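Local atomic coordinates of AAEL008620-PA odorant-binding protein (Aedes aegypti, PDB entry 5V13), a protein that binds juvenile hormone III specifically as a secreted haemolymph member of the mosquito odorant-binding protein family. Residues I140-M143 and R149-G152; L72-P77 and E85-Q90; N153-L158 and K163-M168; Q22-E27 and I203-E208; V34-D39 and K66-E71. All blocks are in the same frame, centred on the assembly; numbering follows the deposited sequence.

Contact 1 of 5, residues I140-M143 and R149-G152; sequences ILRM and RDIG
The guanidinium of Arg142 stacks on that of Arg149 and takes the carboxylate of Asp150 at its edge. The grip on Asp150 is side-on and two-pronged. Arg142 NE gives a hydrogen bond of 2.8 Å to Asp150 OD2, on the syn lone pair of that oxygen. The bond from Arg142 NH2 to Asp150 OD1, 2.9 Å, is nearly straight, with an N-H...O angle of 174°. The two flat groups are close to coplanar, 21° apart, so this salt bridge also fixes the rotation of the guanidinium. CG of Arg142 stands anti to the backbone N (chi1 -166°), and a bend at chi2 carries the chain across to the carboxylate. Arg142 NH2 lies over one face of the Arg149 guanidinium; the group centres are 4.7 Å apart and the planes nearly parallel. Carboxylates lie beside both arginines: Asp150 at Arg142, and Asp147 in a salt bridge with Arg149 NH2. The contact is on the surface, yet Ile140 in the same segment touches the bound hormone. It joins the end of helix 137-143 to the residues that lead into helix 151-158. Asn153 of the second subunit bonds to Arg149 O and Gly152 N, and helix 84-94 packs on Met143.

Contact 2 of 5, residues L72-P77 and E85-Q90; sequences LRLYDP and ERFVLQ
The side chains of Leu74 and Phe87 cross at about a right angle. Leu74 CD2 sits over the centre of one ring face, 4.2 Å from the Phe87 ring centroid and only 10° off the normal, which makes a CH-pi contact. Leu74 CB stands over the same side, near the ring's far end, 3.7 Å from Phe87 CZ. The same methyl, Leu74 CD2, also lies 4.2 Å from Arg86 CB. The Arg86 side chain runs extended from CG to NE, and this brings its guanidinium up to the backbone at Arg73. There Arg86 NH1 donates to Arg73 O at 2.9 Å, with an N-H...O angle of 160°. The acceptor lies in the guanidinium plane and the donor lies in the carbonyl plane. Arg73 has a positive phi of 57° and ends helix 59-71 in a Schellman motif. The bond from Arg86 therefore holds the chain where it leaves that helix for the short hairpin of strands 75-76 and 81-82, and helix 84-94 follows directly. The side chain of Arg73 turns the other way, to Glu71 O and to a salt bridge with Glu206. Phe87 also meets Phe132 edge-to-face. The side chain of Leu74 comes to about 4 Å from the bound juvenile hormone.

Contact 3 of 5, residues N153-L158 and K163-M168; sequences NTYAKL and KQIGQM
Gln164 O is gripped from opposite faces of its carbonyl plane, by Gln167 N at 3.1 Å and by Lys163 NZ at 3.2 Å. The first bond closes a type II beta turn from Gln164 to Gln167, with Gly166 at positive phi. Lys163 NZ stands above the carbonyl plane of Gln164, but in that of Gln167 O. It also bonds to Thr265 O, so a buried ammonium is held by several carbonyls. From the helix, Tyr155 OH shares water 1 with Lys163 O, 2.8 Å from each; the water donates to the carbonyl, and both lie at the ring edge. The Gln164 side chain runs antiparallel alongside that of Tyr155, its amide plane turned 64° from the ring. Its CG stands beside the backbone N, and a bend at chi2 (-80°) turns the amide to the ring. Gln164 OE1 comes 3.2 Å from Tyr155 CD1, while Gln164 NE2 bonds to Gly159 O. Ile165 CG1 lies 3.7 Å from Tyr155 OH, and Ile165 CD1 approaches the ring obliquely. The second subunit packs on Gln164 and Ile165. The result is a tight turn tied to the preceding helix by one tyrosine and its water, in the linker between helices 151-158 and 169-177.

Contact 4 of 5, residues Q22-E27 and I203-E208; sequences QPRTPE and ITEEGE
Two non-helical backbones face each other here: the extended run before helix 26-38, where Thr25 is the N-cap, and a type I beta turn from Thr204 to Gly207. A single pair of side chains, Arg24 and Glu205, bridges them. They come from opposite directions and meet end-on in a salt bridge, one nitrogen to each oxygen. Arg24 NH1 bonds to Glu205 OE1 at 2.9 Å on the syn lone pair. Arg24 NH2 reaches Glu205 OE2 at 3.1 Å, also on the syn side but 24° out of the carboxylate plane. Glu205 extends fully for this, with CG anti to the backbone N (chi1 -177°). The bridge ties the first helix of the odorant-binding fold, from the N-terminal side, to the loop between helices 190-199 and 211-220, far along the chain. Arg24 is bent at chi2 and chi3, so it also curls back on its own backbone. Its NE and NH2 both donate to Gln22 O, the latter at 2.8 Å. Four bonds, all close to its plane, thus fix the orientation of the guanidinium, and Trp21 adds a cation-pi contact. Water 2 links Gln22 N to Glu205 OE2. Within the turn, Thr204 OG1 accepts from Glu208 N at 3.1 Å.

Contact 5 of 5, residues V34-D39 and K66-E71; sequences VRCLND and KCVSEE
A disulfide of the odorant-binding fold joins helix 26-38 to helix 59-71 here. Such cross-links between helices are a hallmark of this family. Cys36 SG and Cys67 SG are 2.1 Å apart, and the torsion about the S-S bond is -84°, close to the unstrained right angle. The backbones come nearest at the same two residues, with Cys36 CA and Cys67 CA 6.0 Å apart. The two half-cystines leave their helices differently. Cys36 SG stands beside the backbone N, anti to the carbonyl carbon (chi1 -69°). Cys67 SG is instead anti to its own N (chi1 -179°), on the side of the carbonyl carbon. Both CB atoms point toward the opposite helix, so the bond bridges the gap directly. Val68 pads the bridge. Its CG2 lies 3.8 Å from Cys36 CB and 3.9 Å from Cys36 SG. No hydrogen bond crosses between the segments; the link is covalent and apolar.

The ligand lies close by. Leu37 and Ser69 touch juvenile hormone III. The side chain of Val68 is about 4 Å from the bound hormone. The CB of Leu37 and the CB of Ser69 each point away from the facing segment. The disulfide thus fixes the spacing of two helices that supply pocket residues. Tyr64 of helix 59-71 touches Cys36 and Leu37, and Tyr33 of helix 26-38 touches Val68. Helix 44-51, between the two in sequence, packs on Leu37 through Trp50 and Val51.

Contact 5 is buried and covalent, contact 1 is a charged surface contact, and contacts 2, 3 and 4 are partly buried. Contact 4 is, like contact 1, a two-pronged salt bridge. Contact 3 has no direct hydrogen bond across it and relies on a water and packing. Contacts 4 and 5 share helix 26-38, and contacts 1 and 3 share helix 151-158. Gln90 of contact 2 ties it to contacts 1 and 4, as its amide probably bonds to Met143 O and Arg24 N. Ser69 O of contact 5 probably accepts from Leu74 N of contact 2. Apolar packing in contacts 2 and 5 lies near the hormone, whereas contacts 1 and 3 both touch the second subunit.

Contact 1 of 5, residues I140-M143 and R149-G152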
# COMPACT_ATOMS: atom_id res chain seq x y z
N ILE B 140 -23.56 9.63 -1.08
CA ILE B 140 -22.94 9.87 0.22
C ILE B 140 -22.19 8.63 0.70
O ILE B 140 -21.05 8.70 1.17
CB ILE B 140 -24.01 10.29 1.24
CG1 ILE B 140 -24.63 11.63 0.83
CG2 ILE B 140 -23.46 10.31 2.68
CD1 ILE B 140 -25.98 11.90 1.55
N LEU B 141 -22.85 7.47 0.64
CA LEU B 141 -22.20 6.21 1.01
C LEU B 141 -20.86 6.06 0.31
O LEU B 141 -19.84 5.78 0.94
CB LEU B 141 -23.14 5.05 0.66
CG LEU B 141 -22.83 3.58 0.95
CD1 LEU B 141 -24.12 2.77 0.78
CD2 LEU B 141 -21.73 2.98 0.04
N ARG B 142 -20.85 6.26 -1.00
CA ARG B 142 -19.63 5.99 -1.75
C ARG B 142 -18.53 7.00 -1.42
O ARG B 142 -17.36 6.61 -1.26
CB ARG B 142 -19.95 5.99 -3.25
CG ARG B 142 -18.85 5.40 -4.07
CD ARG B 142 -19.40 4.72 -5.30
NE ARG B 142 -18.36 3.88 -5.89
CZ ARG B 142 -18.54 3.09 -6.93
NH1 ARG B 142 -19.73 3.02 -7.53
NH2 ARG B 142 -17.52 2.37 -7.38
N MET B 143 -18.86 8.30 -1.31
CA MET B 143 -17.82 9.31 -1.15
C MET B 143 -17.22 9.30 0.25
O MET B 143 -16.14 9.85 0.44
CB MET B 143 -18.37 10.72 -1.47
CG MET B 143 -19.39 11.27 -0.46
SD MET B 143 -20.31 12.63 -1.23
CE MET B 143 -21.04 13.51 0.17
N ARG B 149 -15.50 -1.60 -3.25
CA ARG B 149 -14.99 -1.68 -4.61
C ARG B 149 -13.96 -0.60 -4.90
O ARG B 149 -13.16 -0.75 -5.83
CB ARG B 149 -16.14 -1.58 -5.62
CG ARG B 149 -17.01 -2.82 -5.69
CD ARG B 149 -18.15 -2.65 -6.68
NE ARG B 149 -19.06 -1.57 -6.29
CZ ARG B 149 -20.17 -1.26 -6.95
NH1 ARG B 149 -20.50 -1.96 -8.03
NH2 ARG B 149 -20.94 -0.27 -6.53
N ASP B 150 -13.97 0.48 -4.11
CA ASP B 150 -13.07 1.62 -4.28
C ASP B 150 -11.87 1.58 -3.36
O ASP B 150 -11.04 2.49 -3.42
CB ASP B 150 -13.82 2.94 -4.01
CG ASP B 150 -15.01 3.14 -4.91
OD1 ASP B 150 -14.93 2.73 -6.09
OD2 ASP B 150 -16.02 3.71 -4.44
N ILE B 151 -11.77 0.59 -2.46
CA ILE B 151 -10.84 0.75 -1.35
C ILE B 151 -9.39 0.74 -1.84
O ILE B 151 -8.55 1.47 -1.30
CB ILE B 151 -11.09 -0.34 -0.28
CG1 ILE B 151 -10.33 -0.03 1.01
CG2 ILE B 151 -10.71 -1.74 -0.80
CD1 ILE B 151 -10.73 -0.94 2.18
N GLY B 152 -9.11 -0.03 -2.89
CA GLY B 152 -7.76 -0.05 -3.44
C GLY B 152 -7.35 1.28 -4.03
O GLY B 152 -6.26 1.80 -3.74

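Contact 2 of 5, residues L72-P77 and E85-Q90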
# COMPACT_ATOMS: atom_id res chain seq x y z
N LEU B 72 -16.81 13.87 12.04
CA LEU B 72 -16.25 14.18 10.73
C LEU B 72 -16.26 15.67 10.42
O LEU B 72 -15.88 16.06 9.30
CB LEU B 72 -17.02 13.42 9.64
CG LEU B 72 -16.87 11.89 9.76
CD1 LEU B 72 -17.73 11.16 8.73
CD2 LEU B 72 -15.40 11.52 9.60
N ARG B 73 -16.70 16.50 11.37
CA ARG B 73 -16.80 17.95 11.18
C ARG B 73 -17.69 18.31 10.00
O ARG B 73 -17.48 19.32 9.33
CB ARG B 73 -15.41 18.59 11.05
CG ARG B 73 -14.72 18.84 12.42
CD ARG B 73 -14.32 17.55 13.18
NE ARG B 73 -13.59 17.89 14.40
CZ ARG B 73 -13.29 17.05 15.38
NH1 ARG B 73 -13.64 15.77 15.31
NH2 ARG B 73 -12.63 17.50 16.44
N LEU B 74 -18.71 17.48 9.75
CA LEU B 74 -19.76 17.84 8.81
C LEU B 74 -20.86 18.65 9.46
O LEU B 74 -21.49 19.47 8.78
CB LEU B 74 -20.37 16.58 8.19
CG LEU B 74 -19.35 15.67 7.47
CD1 LEU B 74 -19.98 14.31 7.19
CD2 LEU B 74 -18.86 16.30 6.17
N TYR B 75 -21.13 18.41 10.74
CA TYR B 75 -22.03 19.22 11.53
C TYR B 75 -21.22 20.02 12.54
O TYR B 75 -20.38 19.47 13.25
CB TYR B 75 -23.06 18.36 12.27
CG TYR B 75 -24.06 19.25 13.00
CD1 TYR B 75 -25.05 19.92 12.29
CD2 TYR B 75 -23.98 19.44 14.37
CE1 TYR B 75 -25.94 20.76 12.94
CE2 TYR B 75 -24.88 20.26 15.03
CZ TYR B 75 -25.86 20.92 14.31
OH TYR B 75 -26.76 21.75 14.96
N ASP B 76 -21.48 21.32 12.60
CA ASP B 76 -20.78 22.28 13.43
C ASP B 76 -21.66 22.66 14.62
O ASP B 76 -22.61 23.45 14.45
CB ASP B 76 -20.43 23.52 12.59
CG ASP B 76 -19.61 24.55 13.34
OD1 ASP B 76 -19.39 24.41 14.56
OD2 ASP B 76 -19.16 25.52 12.67
N PRO B 77 -21.41 22.14 15.82
CA PRO B 77 -22.28 22.48 16.96
C PRO B 77 -22.12 23.89 17.48
O PRO B 77 -23.00 24.36 18.21
CB PRO B 77 -21.88 21.45 18.02
CG PRO B 77 -20.50 21.06 17.66
CD PRO B 77 -20.42 21.10 16.17
N GLU B 85 -20.83 22.80 2.09
CA GLU B 85 -19.65 22.88 1.22
C GLU B 85 -18.67 21.75 1.49
O GLU B 85 -17.88 21.40 0.60
CB GLU B 85 -18.98 24.25 1.38
CG GLU B 85 -18.11 24.42 2.63
CD GLU B 85 -18.90 24.70 3.92
OE1 GLU B 85 -18.24 24.89 4.97
OE2 GLU B 85 -20.15 24.73 3.89
N ARG B 86 -18.69 21.17 2.70
CA ARG B 86 -17.80 20.05 3.00
C ARG B 86 -18.29 18.76 2.36
O ARG B 86 -17.47 17.94 1.91
CB ARG B 86 -17.64 19.91 4.52
CG ARG B 86 -16.95 21.17 5.08
CD ARG B 86 -16.65 21.11 6.57
NE ARG B 86 -15.98 22.35 6.97
CZ ARG B 86 -15.72 22.70 8.23
NH1 ARG B 86 -16.09 21.91 9.23
NH2 ARG B 86 -15.10 23.84 8.49
N PHE B 87 -19.61 18.57 2.28
CA PHE B 87 -20.15 17.47 1.49
C PHE B 87 -19.77 17.61 0.01
O PHE B 87 -19.44 16.62 -0.64
CB PHE B 87 -21.67 17.39 1.64
CG PHE B 87 -22.12 16.94 3.00
CD1 PHE B 87 -22.34 17.87 4.02
CD2 PHE B 87 -22.32 15.59 3.27
CE1 PHE B 87 -22.77 17.44 5.29
CE2 PHE B 87 -22.75 15.16 4.53
CZ PHE B 87 -22.97 16.09 5.54
N VAL B 88 -19.80 18.84 -0.51
CA VAL B 88 -19.41 19.08 -1.90
C VAL B 88 -17.94 18.73 -2.10
O VAL B 88 -17.56 18.08 -3.09
CB VAL B 88 -19.70 20.53 -2.31
CG1 VAL B 88 -18.99 20.87 -3.65
CG2 VAL B 88 -21.19 20.75 -2.45
N LEU B 89 -17.09 19.17 -1.18
CA LEU B 89 -15.66 18.90 -1.31
C LEU B 89 -15.39 17.41 -1.21
O LEU B 89 -14.53 16.88 -1.93
CB LEU B 89 -14.88 19.70 -0.27
CG LEU B 89 -13.37 19.87 -0.52
CD1 LEU B 89 -13.09 20.82 -1.71
CD2 LEU B 89 -12.65 20.32 0.75
N GLN B 90 -16.13 16.70 -0.35
CA GLN B 90 -15.99 15.25 -0.27
C GLN B 90 -16.38 14.57 -1.57
O GLN B 90 -15.70 13.65 -2.03
CB GLN B 90 -16.84 14.69 0.88
CG GLN B 90 -16.57 13.22 1.21
CD GLN B 90 -15.31 13.04 2.06
OE1 GLN B 90 -14.88 13.97 2.75
NE2 GLN B 90 -14.71 11.85 2.01

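Contact 3 of 5, residues N153-L158 and K163-M168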
# COMPACT_ATOMS: atom_id res chain seq x y z
N ASN B 153 -8.21 1.86 -4.88
CA ASN B 153 -7.90 3.15 -5.50
C ASN B 153 -7.73 4.25 -4.46
O ASN B 153 -6.80 5.06 -4.54
CB ASN B 153 -9.02 3.54 -6.48
CG ASN B 153 -8.96 2.75 -7.76
OD1 ASN B 153 -7.92 2.22 -8.12
ND2 ASN B 153 -10.09 2.68 -8.46
N THR B 154 -8.62 4.28 -3.46
CA THR B 154 -8.59 5.31 -2.44
C THR B 154 -7.29 5.27 -1.63
O THR B 154 -6.65 6.31 -1.41
CB THR B 154 -9.80 5.15 -1.52
OG1 THR B 154 -11.01 5.34 -2.28
CG2 THR B 154 -9.75 6.14 -0.36
N TYR B 155 -6.89 4.08 -1.17
CA TYR B 155 -5.68 4.04 -0.35
C TYR B 155 -4.41 4.22 -1.19
O TYR B 155 -3.39 4.69 -0.66
CB TYR B 155 -5.61 2.73 0.46
CG TYR B 155 -6.32 2.78 1.80
CD1 TYR B 155 -5.70 3.36 2.92
CD2 TYR B 155 -7.59 2.23 1.97
CE1 TYR B 155 -6.34 3.39 4.16
CE2 TYR B 155 -8.24 2.28 3.21
CZ TYR B 155 -7.61 2.85 4.30
OH TYR B 155 -8.25 2.89 5.53
N ALA B 156 -4.44 3.87 -2.47
CA ALA B 156 -3.24 4.09 -3.28
C ALA B 156 -3.08 5.56 -3.70
O ALA B 156 -1.95 6.05 -3.77
CB ALA B 156 -3.25 3.19 -4.51
N LYS B 157 -4.19 6.26 -3.94
CA LYS B 157 -4.12 7.69 -4.25
C LYS B 157 -3.60 8.48 -3.06
O LYS B 157 -2.87 9.46 -3.22
CB LYS B 157 -5.50 8.20 -4.68
CG LYS B 157 -5.54 9.67 -5.08
CD LYS B 157 -6.98 10.16 -5.33
CE LYS B 157 -7.75 10.36 -4.01
NZ LYS B 157 -9.09 11.01 -4.21
N LEU B 158 -3.99 8.08 -1.85
CA LEU B 158 -3.47 8.72 -0.65
C LEU B 158 -2.09 8.20 -0.26
O LEU B 158 -1.31 8.95 0.34
CB LEU B 158 -4.45 8.53 0.50
CG LEU B 158 -5.85 9.12 0.31
CD1 LEU B 158 -6.80 8.71 1.45
CD2 LEU B 158 -5.77 10.65 0.20
N LYS B 163 -2.76 6.86 7.19
CA LYS B 163 -2.44 5.63 7.92
C LYS B 163 -3.21 4.47 7.31
O LYS B 163 -4.44 4.53 7.16
CB LYS B 163 -2.77 5.77 9.41
CG LYS B 163 -2.35 4.56 10.26
CD LYS B 163 -3.03 4.60 11.63
CE LYS B 163 -4.49 4.13 11.55
NZ LYS B 163 -4.57 2.67 11.28
N GLN B 164 -2.50 3.40 6.95
CA GLN B 164 -3.15 2.28 6.30
C GLN B 164 -3.81 1.37 7.34
O GLN B 164 -3.50 1.43 8.54
CB GLN B 164 -2.15 1.48 5.47
CG GLN B 164 -1.45 2.31 4.37
CD GLN B 164 -2.29 2.52 3.13
OE1 GLN B 164 -2.99 1.60 2.67
NE2 GLN B 164 -2.24 3.73 2.56
N ILE B 165 -4.73 0.53 6.87
CA ILE B 165 -5.29 -0.51 7.73
C ILE B 165 -4.14 -1.38 8.21
O ILE B 165 -3.26 -1.76 7.43
CB ILE B 165 -6.33 -1.33 6.95
CG1 ILE B 165 -7.60 -0.51 6.71
CG2 ILE B 165 -6.67 -2.65 7.70
CD1 ILE B 165 -8.49 -1.11 5.58
N GLY B 166 -4.11 -1.67 9.52
CA GLY B 166 -3.05 -2.48 10.08
C GLY B 166 -1.76 -1.74 10.41
O GLY B 166 -0.87 -2.34 11.04
N GLN B 167 -1.61 -0.49 9.99
CA GLN B 167 -0.45 0.32 10.34
C GLN B 167 -0.69 1.08 11.64
O GLN B 167 -1.79 1.61 11.85
CB GLN B 167 -0.13 1.33 9.23
CG GLN B 167 1.15 2.14 9.47
CD GLN B 167 1.44 3.13 8.35
OE1 GLN B 167 0.55 3.48 7.59
NE2 GLN B 167 2.69 3.59 8.25
N MET B 168 0.32 1.13 12.50
CA MET B 168 0.18 1.87 13.75
C MET B 168 0.52 3.34 13.52
O MET B 168 1.29 3.68 12.62
CB MET B 168 1.09 1.31 14.84
CG MET B 168 0.77 -0.13 15.21
SD MET B 168 1.85 -0.78 16.51
CE MET B 168 1.78 -2.54 16.19
O HOH W 1 -6.96 3.49 7.92

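Contact 4 of 5, residues Q22-E27 and I203-E208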
# COMPACT_ATOMS: atom_id res chain seq x y z
N GLN B 22 -10.21 19.26 5.20
CA GLN B 22 -9.87 18.43 4.06
C GLN B 22 -10.85 17.27 3.94
O GLN B 22 -11.41 16.83 4.95
CB GLN B 22 -8.44 17.87 4.20
CG GLN B 22 -7.35 18.95 4.18
CD GLN B 22 -7.42 19.77 2.93
OE1 GLN B 22 -7.30 19.24 1.82
NE2 GLN B 22 -7.65 21.08 3.08
N PRO B 23 -11.05 16.76 2.73
CA PRO B 23 -11.89 15.56 2.56
C PRO B 23 -11.47 14.46 3.51
O PRO B 23 -10.28 14.22 3.74
CB PRO B 23 -11.65 15.16 1.09
CG PRO B 23 -11.28 16.44 0.42
CD PRO B 23 -10.49 17.22 1.45
N ARG B 24 -12.47 13.81 4.12
CA ARG B 24 -12.21 12.76 5.09
C ARG B 24 -11.55 11.57 4.40
O ARG B 24 -12.05 11.07 3.39
CB ARG B 24 -13.52 12.31 5.75
CG ARG B 24 -14.32 13.45 6.45
CD ARG B 24 -13.55 14.07 7.63
NE ARG B 24 -12.65 15.17 7.25
CZ ARG B 24 -12.04 15.96 8.13
NH1 ARG B 24 -12.23 15.77 9.43
NH2 ARG B 24 -11.25 16.95 7.73
N THR B 25 -10.44 11.10 4.97
CA THR B 25 -9.79 9.87 4.53
C THR B 25 -10.55 8.65 5.04
O THR B 25 -11.40 8.77 5.92
CB THR B 25 -8.36 9.82 5.06
OG1 THR B 25 -8.41 9.67 6.49
CG2 THR B 25 -7.60 11.08 4.69
N PRO B 26 -10.23 7.46 4.52
CA PRO B 26 -10.82 6.24 5.12
C PRO B 26 -10.36 5.99 6.54
O PRO B 26 -11.07 5.32 7.29
CB PRO B 26 -10.36 5.12 4.17
CG PRO B 26 -9.21 5.71 3.39
CD PRO B 26 -9.51 7.17 3.27
N GLU B 27 -9.20 6.53 6.95
CA GLU B 27 -8.85 6.44 8.37
C GLU B 27 -9.83 7.26 9.21
O GLU B 27 -10.29 6.80 10.25
CB GLU B 27 -7.41 6.93 8.60
CG GLU B 27 -6.91 6.82 10.06
CD GLU B 27 -7.40 7.93 10.99
OE1 GLU B 27 -7.56 7.66 12.22
OE2 GLU B 27 -7.58 9.08 10.51
N ILE B 203 -4.95 15.62 20.74
CA ILE B 203 -5.13 16.98 20.24
C ILE B 203 -6.19 16.91 19.15
O ILE B 203 -6.08 16.10 18.23
CB ILE B 203 -3.82 17.58 19.71
CG1 ILE B 203 -2.85 17.83 20.86
CG2 ILE B 203 -4.10 18.89 18.93
CD1 ILE B 203 -1.51 18.39 20.44
N THR B 204 -7.22 17.75 19.27
CA THR B 204 -8.35 17.66 18.36
C THR B 204 -8.00 18.29 17.03
O THR B 204 -6.97 18.96 16.87
CB THR B 204 -9.58 18.34 18.95
OG1 THR B 204 -9.38 19.76 18.93
CG2 THR B 204 -9.81 17.90 20.39
N GLU B 205 -8.88 18.08 16.05
CA GLU B 205 -8.65 18.68 14.74
C GLU B 205 -8.54 20.19 14.83
O GLU B 205 -7.80 20.81 14.05
CB GLU B 205 -9.76 18.27 13.78
CG GLU B 205 -9.57 18.79 12.36
CD GLU B 205 -10.45 18.08 11.35
OE1 GLU B 205 -10.92 16.96 11.67
OE2 GLU B 205 -10.67 18.64 10.24
N GLU B 206 -9.25 20.81 15.79
CA GLU B 206 -9.19 22.25 16.02
C GLU B 206 -7.98 22.67 16.84
O GLU B 206 -7.80 23.87 17.08
CB GLU B 206 -10.47 22.74 16.72
CG GLU B 206 -11.75 22.52 15.91
CD GLU B 206 -12.24 21.07 15.91
OE1 GLU B 206 -12.12 20.38 16.94
OE2 GLU B 206 -12.74 20.63 14.85
N GLY B 207 -7.15 21.74 17.28
CA GLY B 207 -5.95 22.07 18.01
C GLY B 207 -6.08 22.13 19.51
O GLY B 207 -5.15 22.61 20.18
N GLU B 208 -7.19 21.65 20.07
CA GLU B 208 -7.42 21.71 21.51
C GLU B 208 -7.00 20.41 22.18
O GLU B 208 -7.07 19.33 21.58
CB GLU B 208 -8.89 21.99 21.81
CG GLU B 208 -9.36 23.34 21.33
CD GLU B 208 -10.87 23.46 21.34
OE1 GLU B 208 -11.41 24.19 20.47
OE2 GLU B 208 -11.51 22.82 22.19
O HOH W 2 -8.90 18.92 7.84

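Contact 5 of 5, residues V34-D39 and K66-E71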
# COMPACT_ATOMS: atom_id res chain seq x y z
N VAL B 34 -16.51 3.60 13.91
CA VAL B 34 -16.27 2.62 14.97
C VAL B 34 -16.44 3.26 16.35
O VAL B 34 -17.06 2.67 17.25
CB VAL B 34 -14.86 2.00 14.80
CG1 VAL B 34 -14.52 1.16 16.03
CG2 VAL B 34 -14.81 1.17 13.53
N ARG B 35 -15.90 4.46 16.54
CA ARG B 35 -15.98 5.07 17.87
C ARG B 35 -17.41 5.45 18.23
O ARG B 35 -17.83 5.28 19.38
CB ARG B 35 -15.07 6.29 17.97
CG ARG B 35 -13.58 5.94 18.02
CD ARG B 35 -13.20 5.16 19.30
NE ARG B 35 -13.44 5.96 20.50
CZ ARG B 35 -12.52 6.74 21.08
NH1 ARG B 35 -11.30 6.82 20.57
NH2 ARG B 35 -12.82 7.43 22.17
N CYS B 36 -18.17 5.97 17.26
CA CYS B 36 -19.58 6.26 17.53
C CYS B 36 -20.40 4.99 17.75
O CYS B 36 -21.37 5.01 18.52
CB CYS B 36 -20.17 7.10 16.40
SG CYS B 36 -19.47 8.79 16.36
N LEU B 37 -20.03 3.88 17.11
CA LEU B 37 -20.72 2.61 17.37
C LEU B 37 -20.48 2.13 18.80
O LEU B 37 -21.42 1.74 19.50
CB LEU B 37 -20.27 1.54 16.37
CG LEU B 37 -21.01 1.47 15.03
CD1 LEU B 37 -20.30 0.52 14.07
CD2 LEU B 37 -22.45 1.00 15.26
N ASN B 38 -19.23 2.15 19.24
CA ASN B 38 -18.90 1.62 20.56
C ASN B 38 -19.34 2.56 21.68
O ASN B 38 -19.56 2.10 22.81
CB ASN B 38 -17.40 1.33 20.67
CG ASN B 38 -16.96 0.18 19.78
OD1 ASN B 38 -17.77 -0.62 19.33
ND2 ASN B 38 -15.66 0.10 19.52
N ASP B 39 -19.47 3.86 21.40
CA ASP B 39 -20.05 4.76 22.40
C ASP B 39 -21.55 4.59 22.54
O ASP B 39 -22.13 5.14 23.48
CB ASP B 39 -19.74 6.22 22.07
CG ASP B 39 -18.26 6.57 22.26
OD1 ASP B 39 -17.55 5.79 22.94
OD2 ASP B 39 -17.81 7.61 21.73
N LYS B 66 -25.80 12.09 14.52
CA LYS B 66 -25.21 13.32 15.06
C LYS B 66 -23.74 13.11 15.42
O LYS B 66 -22.87 13.92 15.08
CB LYS B 66 -26.00 13.79 16.28
CG LYS B 66 -25.38 15.01 16.94
CD LYS B 66 -26.10 15.40 18.20
CE LYS B 66 -25.15 16.18 19.11
NZ LYS B 66 -25.77 16.45 20.43
N CYS B 67 -23.45 12.01 16.13
CA CYS B 67 -22.08 11.67 16.53
C CYS B 67 -21.15 11.58 15.33
O CYS B 67 -20.07 12.17 15.33
CB CYS B 67 -22.09 10.34 17.30
SG CYS B 67 -20.45 9.73 17.93
N VAL B 68 -21.54 10.82 14.30
CA VAL B 68 -20.67 10.66 13.13
C VAL B 68 -20.50 11.99 12.41
O VAL B 68 -19.39 12.34 11.98
CB VAL B 68 -21.21 9.58 12.18
CG1 VAL B 68 -20.32 9.46 10.89
CG2 VAL B 68 -21.27 8.24 12.90
N SER B 69 -21.59 12.74 12.27
CA SER B 69 -21.54 14.04 11.62
C SER B 69 -20.59 14.98 12.36
O SER B 69 -19.74 15.64 11.75
CB SER B 69 -22.95 14.64 11.54
OG SER B 69 -23.77 13.86 10.67
N GLU B 70 -20.72 15.05 13.69
CA GLU B 70 -19.82 15.91 14.46
C GLU B 70 -18.38 15.43 14.39
O GLU B 70 -17.45 16.25 14.28
CB GLU B 70 -20.29 15.98 15.92
CG GLU B 70 -21.51 16.85 16.07
CD GLU B 70 -21.90 17.06 17.51
OE1 GLU B 70 -22.76 17.93 17.78
OE2 GLU B 70 -21.35 16.35 18.38
N GLU B 71 -18.16 14.11 14.48
CA GLU B 71 -16.78 13.64 14.48
C GLU B 71 -16.08 13.92 13.16
O GLU B 71 -14.88 14.20 13.15
CB GLU B 71 -16.72 12.14 14.79
CG GLU B 71 -15.30 11.66 15.11
CD GLU B 71 -14.76 12.27 16.40
OE1 GLU B 71 -13.53 12.51 16.49
OE2 GLU B 71 -15.55 12.49 17.35